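Local atomic coordinates of BAR/IMD domain-containing adapter protein 2-like 2 (Mus musculus, PDB entry 3OK8), a protein that binds phosphoinositides through its I-BAR (IMD) domain and induces planar or gently curved membrane structures. Residues A50-E62 with G74-H86. Numbering follows the deposited sequence. Where two conformers were deposited one is given.
Sequences AEVYFSAIQKIGE and GEILVQMSDTQRH
Q84 crosses the ring of F54 at a slant. Its CB sits over one ring face, 3.9 Å from the centroid of the F54 ring, in a CH-pi contact. Its CG comes closest to the rim, 3.3 Å from F54 CD2. The chain bends at chi2 (-77°), and the amide ends up nearly parallel to the ring, the planes 4° apart. CD stays near F54 CD2. At the tip NE2 turns back to F54 CB, 3.7 Å away, and gives a weak bond to S81 O, while OE1 reaches A50 CB. Y53 CD1 takes the opposite face of the F54 ring. With an alanine in place of F54, Q84 would lose the ring it packs on, and its amide would probably be held less firmly.

Residues 50-62 and 74-86 belong to helices 5-66 and 71-147, which run antiparallel near one end of the elongated I-BAR three-helix bundle. The axes of the two segments come within 7.6 Å, their directions 161° apart. Toward the turn joining the helices, glycines bring the backbones close: G61 O lies 3.5 Å from G74 CA. The missing side chain of G61 lets L77 CB and V78 CG2 pack directly on its backbone. I57 CG2 touches L77 CB, and I57 and I60 also pack on the second subunit of the antiparallel dimer.

On another flank S81 CB presses on F54 O at 3.2 Å. S81 OG bonds to V78 O and accepts a weak, nearly straight bond from Q58 NE2 (3.4 Å). In one of two conformers, R85 NH1 forms a salt bridge with D82 OD1, from above the carboxylate plane.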
loop_
_atom_site.group_PDB
_atom_site.type_symbol
_atom_site.label_atom_id
_atom_site.label_comp_id
_atom_site.label_asym_id
_atom_site.label_seq_id
_atom_site.Cartn_x
_atom_site.Cartn_y
_atom_site.Cartn_z
ATOM N N ALA A 50 -3.801 -5.207 -7.684
ATOM C CA ALA A 50 -3.639 -6.346 -6.784
ATOM C C ALA A 50 -4.724 -7.376 -7.024
ATOM O O ALA A 50 -4.442 -8.564 -7.120
ATOM C CB ALA A 50 -3.658 -5.901 -5.321
ATOM N N GLU A 51 -5.968 -6.921 -7.115
ATOM C CA GLU A 51 -7.082 -7.824 -7.315
ATOM C C GLU A 51 -6.977 -8.604 -8.637
ATOM O O GLU A 51 -7.343 -9.779 -8.699
ATOM C CB GLU A 51 -8.397 -7.051 -7.221
ATOM C CG GLU A 51 -9.644 -7.880 -7.478
ATOM C CD GLU A 51 -10.026 -8.780 -6.308
ATOM O OE1 GLU A 51 -9.663 -8.464 -5.148
ATOM O OE2 GLU A 51 -10.711 -9.799 -6.555
ATOM N N VAL A 52 -6.465 -7.957 -9.681
ATOM C CA VAL A 52 -6.322 -8.618 -10.977
ATOM C C VAL A 52 -5.159 -9.606 -10.938
ATOM O O VAL A 52 -5.258 -10.719 -11.449
ATOM C CB VAL A 52 -6.152 -7.620 -12.148
ATOM C CG1 VAL A 52 -7.414 -6.791 -12.333
ATOM C CG2 VAL A 52 -4.962 -6.705 -11.919
ATOM N N TYR A 53 -4.058 -9.204 -10.319
ATOM C CA TYR A 53 -2.951 -10.120 -10.098
ATOM C C TYR A 53 -3.344 -11.385 -9.326
ATOM O O TYR A 53 -3.053 -12.515 -9.748
ATOM C CB TYR A 53 -1.844 -9.411 -9.342
ATOM C CG TYR A 53 -0.605 -10.248 -9.167
ATOM C CD1 TYR A 53 -0.377 -10.965 -7.990
ATOM C CD2 TYR A 53 0.352 -10.306 -10.168
ATOM C CE1 TYR A 53 0.778 -11.721 -7.831
ATOM C CE2 TYR A 53 1.507 -11.048 -10.018
ATOM C CZ TYR A 53 1.714 -11.761 -8.860
ATOM O OH TYR A 53 2.875 -12.491 -8.747
ATOM N N PHE A 54 -3.986 -11.214 -8.179
ATOM C CA PHE A 54 -4.300 -12.390 -7.365
ATOM C C PHE A 54 -5.465 -13.220 -7.906
ATOM O O PHE A 54 -5.553 -14.418 -7.650
ATOM C CB PHE A 54 -4.423 -12.049 -5.882
ATOM C CG PHE A 54 -3.091 -12.002 -5.188
ATOM C CD1 PHE A 54 -2.434 -13.174 -4.837
ATOM C CD2 PHE A 54 -2.462 -10.798 -4.944
ATOM C CE1 PHE A 54 -1.182 -13.142 -4.218
ATOM C CE2 PHE A 54 -1.218 -10.758 -4.317
ATOM C CZ PHE A 54 -0.580 -11.929 -3.959
ATOM N N SER A 55 -6.347 -12.583 -8.659
ATOM C CA SER A 55 -7.401 -13.282 -9.367
ATOM C C SER A 55 -6.773 -14.237 -10.379
ATOM O O SER A 55 -7.324 -15.291 -10.701
ATOM C CB SER A 55 -8.283 -12.265 -10.081
ATOM O OG SER A 55 -8.962 -12.851 -11.164
ATOM N N ALA A 56 -5.608 -13.851 -10.885
ATOM C CA ALA A 56 -4.900 -14.685 -11.848
ATOM C C ALA A 56 -4.139 -15.774 -11.114
ATOM O O ALA A 56 -4.013 -16.880 -11.623
ATOM C CB ALA A 56 -3.966 -13.860 -12.718
ATOM N N ILE A 57 -3.648 -15.491 -9.909
ATOM C CA ILE A 57 -3.066 -16.569 -9.121
ATOM C C ILE A 57 -4.141 -17.579 -8.739
ATOM O O ILE A 57 -3.895 -18.776 -8.769
ATOM C CB ILE A 57 -2.365 -16.120 -7.848
ATOM C CG1 ILE A 57 -0.864 -15.967 -8.086
ATOM C CG2 ILE A 57 -2.545 -17.201 -6.782
ATOM C CD1 ILE A 57 -0.463 -14.667 -8.686
ATOM N N GLN A 58 -5.330 -17.097 -8.392
ATOM C CA GLN A 58 -6.463 -17.976 -8.110
ATOM C C GLN A 58 -6.721 -18.954 -9.274
ATOM O O GLN A 58 -6.890 -20.156 -9.046
ATOM C CB GLN A 58 -7.706 -17.143 -7.787
ATOM C CG GLN A 58 -8.897 -17.917 -7.292
ATOM C CD GLN A 58 -10.120 -17.038 -7.158
ATOM O OE1 GLN A 58 -11.039 -17.122 -7.972
ATOM N NE2 GLN A 58 -10.132 -16.168 -6.137
ATOM N N LYS A 59 -6.722 -18.457 -10.512
ATOM C CA LYS A 59 -6.908 -19.331 -11.689
ATOM C C LYS A 59 -5.843 -20.412 -11.878
ATOM O O LYS A 59 -6.174 -21.579 -12.063
ATOM C CB LYS A 59 -7.082 -18.540 -12.983
ATOM C CG LYS A 59 -8.524 -18.412 -13.381
ATOM C CD LYS A 59 -9.361 -18.192 -12.128
ATOM C CE LYS A 59 -10.856 -18.216 -12.420
ATOM N NZ LYS A 59 -11.684 -18.105 -11.177
ATOM N N ILE A 60 -4.574 -20.026 -11.855
ATOM C CA ILE A 60 -3.498 -20.998 -11.748
ATOM C C ILE A 60 -3.741 -21.996 -10.601
ATOM O O ILE A 60 -3.583 -23.199 -10.782
ATOM C CB ILE A 60 -2.138 -20.310 -11.580
ATOM C CG1 ILE A 60 -1.847 -19.433 -12.805
ATOM C CG2 ILE A 60 -1.052 -21.336 -11.350
ATOM C CD1 ILE A 60 -0.496 -18.715 -12.787
ATOM N N GLY A 61 -4.139 -21.513 -9.425
ATOM C CA GLY A 61 -4.463 -22.413 -8.328
ATOM C C GLY A 61 -5.602 -23.381 -8.610
ATOM O O GLY A 61 -5.545 -24.558 -8.237
ATOM N N GLU A 62 -6.646 -22.878 -9.260
ATOM C CA GLU A 62 -7.792 -23.684 -9.634
ATOM C C GLU A 62 -7.428 -24.783 -10.639
ATOM O O GLU A 62 -8.042 -25.843 -10.634
ATOM C CB GLU A 62 -8.930 -22.791 -10.137
ATOM C CG GLU A 62 -9.748 -22.179 -8.991
ATOM C CD GLU A 62 -10.718 -21.087 -9.427
ATOM O OE1 GLU A 62 -10.851 -20.819 -10.642
ATOM O OE2 GLU A 62 -11.357 -20.486 -8.533
ATOM N N GLY A 74 -2.204 -26.437 -5.247
ATOM C CA GLY A 74 -3.425 -25.804 -5.707
ATOM C C GLY A 74 -4.177 -25.107 -4.580
ATOM O O GLY A 74 -4.643 -23.980 -4.751
ATOM N N GLU A 75 -4.308 -25.772 -3.433
ATOM C CA GLU A 75 -5.012 -25.191 -2.295
ATOM C C GLU A 75 -4.296 -23.946 -1.783
ATOM O O GLU A 75 -4.930 -22.958 -1.471
ATOM C CB GLU A 75 -5.166 -26.203 -1.160
ATOM C CG GLU A 75 -6.103 -27.384 -1.469
ATOM C CD GLU A 75 -7.566 -26.968 -1.640
ATOM O OE1 GLU A 75 -8.426 -27.865 -1.801
ATOM O OE2 GLU A 75 -7.858 -25.750 -1.620
ATOM N N ILE A 76 -2.972 -24.007 -1.715
ATOM C CA ILE A 76 -2.169 -22.914 -1.217
ATOM C C ILE A 76 -2.320 -21.628 -2.023
ATOM O O ILE A 76 -2.450 -20.543 -1.446
ATOM C CB ILE A 76 -0.695 -23.317 -1.126
ATOM C CG1 ILE A 76 -0.530 -24.393 -0.049
ATOM C CG2 ILE A 76 0.162 -22.077 -0.862
ATOM C CD1 ILE A 76 0.840 -25.041 0.012
ATOM N N LEU A 77 -2.321 -21.747 -3.348
ATOM C CA LEU A 77 -2.409 -20.579 -4.225
ATOM C C LEU A 77 -3.773 -19.900 -4.138
ATOM O O LEU A 77 -3.884 -18.674 -4.168
ATOM C CB LEU A 77 -2.120 -20.979 -5.680
ATOM C CG LEU A 77 -0.710 -21.514 -5.939
ATOM C CD1 LEU A 77 -0.630 -22.296 -7.290
ATOM C CD2 LEU A 77 0.299 -20.375 -5.918
ATOM N N VAL A 78 -4.810 -20.714 -4.045
ATOM C CA VAL A 78 -6.173 -20.230 -3.944
ATOM C C VAL A 78 -6.341 -19.485 -2.625
ATOM O O VAL A 78 -7.029 -18.463 -2.563
ATOM C CB VAL A 78 -7.181 -21.407 -4.074
ATOM C CG1 VAL A 78 -8.588 -20.982 -3.691
ATOM C CG2 VAL A 78 -7.167 -21.939 -5.502
ATOM N N GLN A 79 -5.689 -19.962 -1.569
ATOM C CA GLN A 79 -5.822 -19.250 -0.295
ATOM C C GLN A 79 -4.842 -18.098 -0.123
ATOM O O GLN A 79 -4.904 -17.363 0.851
ATOM C CB GLN A 79 -5.819 -20.181 0.919
ATOM C CG GLN A 79 -4.806 -21.284 0.934
ATOM C CD GLN A 79 -5.045 -22.221 2.107
ATOM O OE1 GLN A 79 -5.173 -21.770 3.247
ATOM N NE2 GLN A 79 -5.117 -23.525 1.835
ATOM N N MET A 80 -3.945 -17.935 -1.080
ATOM C CA MET A 80 -3.110 -16.754 -1.108
ATOM C C MET A 80 -3.918 -15.616 -1.691
ATOM O O MET A 80 -3.898 -14.500 -1.169
ATOM C CB MET A 80 -1.851 -16.989 -1.928
ATOM C CG MET A 80 -0.765 -17.767 -1.220
ATOM S SD MET A 80 0.581 -18.177 -2.359
ATOM C CE MET A 80 1.806 -18.806 -1.218
ATOM N N SER A 81 -4.639 -15.890 -2.772
ATOM C CA SER A 81 -5.519 -14.876 -3.341
ATOM C C SER A 81 -6.625 -14.503 -2.352
ATOM O O SER A 81 -6.920 -13.327 -2.165
ATOM C CB SER A 81 -6.131 -15.331 -4.662
ATOM O OG SER A 81 -7.191 -16.243 -4.435
ATOM N N ASP A 82 -7.245 -15.499 -1.730
ATOM C CA ASP A 82 -8.237 -15.229 -0.694
ATOM C C ASP A 82 -7.688 -14.299 0.390
ATOM O O ASP A 82 -8.374 -13.362 0.809
ATOM C CB ASP A 82 -8.750 -16.535 -0.079
ATOM C CG ASP A 82 -9.598 -17.335 -1.047
ATOM O OD1 ASP A 82 -9.834 -16.840 -2.176
ATOM O OD2 ASP A 82 -10.026 -18.453 -0.682
ATOM N N THR A 83 -6.455 -14.550 0.830
ATOM C CA THR A 83 -5.812 -13.710 1.848
ATOM C C THR A 83 -5.632 -12.278 1.380
ATOM O O THR A 83 -5.937 -11.331 2.116
ATOM C CB THR A 83 -4.416 -14.224 2.226
ATOM O OG1 THR A 83 -4.522 -15.555 2.732
ATOM C CG2 THR A 83 -3.774 -13.324 3.304
ATOM N N GLN A 84 -5.112 -12.122 0.166
ATOM C CA GLN A 84 -4.915 -10.799 -0.375
ATOM C C GLN A 84 -6.276 -10.108 -0.454
ATOM O O GLN A 84 -6.409 -8.940 -0.089
ATOM C CB GLN A 84 -4.195 -10.848 -1.727
ATOM C CG GLN A 84 -4.112 -9.487 -2.429
ATOM C CD GLN A 84 -5.430 -9.114 -3.081
ATOM O OE1 GLN A 84 -5.707 -7.940 -3.342
ATOM N NE2 GLN A 84 -6.260 -10.126 -3.345
ATOM N N ARG A 85 -7.311 -10.827 -0.884
ATOM C CA ARG A 85 -8.641 -10.224 -0.913
ATOM C C ARG A 85 -9.030 -9.672 0.459
ATOM O O ARG A 85 -9.571 -8.579 0.558
ATOM C CB ARG A 85 -9.687 -11.207 -1.413
ATOM C CG ARG A 85 -11.036 -10.576 -1.687
ATOM C CD ARG A 85 -11.912 -11.491 -2.544
ATOM N NE ARG A 85 -12.120 -12.816 -1.956
ATOM C CZ ARG A 85 -11.653 -13.953 -2.470
ATOM N NH1 ARG A 85 -11.904 -15.106 -1.867
ATOM N NH2 ARG A 85 -10.938 -13.944 -3.592
ATOM N N HIS A 86 -8.718 -10.411 1.521
ATOM C CA HIS A 86 -9.055 -9.986 2.886
ATOM C C HIS A 86 -8.280 -8.756 3.330
ATOM O O HIS A 86 -8.873 -7.808 3.830
ATOM C CB HIS A 86 -8.828 -11.111 3.890
ATOM C CG HIS A 86 -9.679 -12.315 3.643
ATOM N ND1 HIS A 86 -11.052 -12.244 3.542
ATOM C CD2 HIS A 86 -9.356 -13.623 3.490
ATOM C CE1 HIS A 86 -11.538 -13.455 3.329
ATOM N NE2 HIS A 86 -10.529 -14.309 3.291
#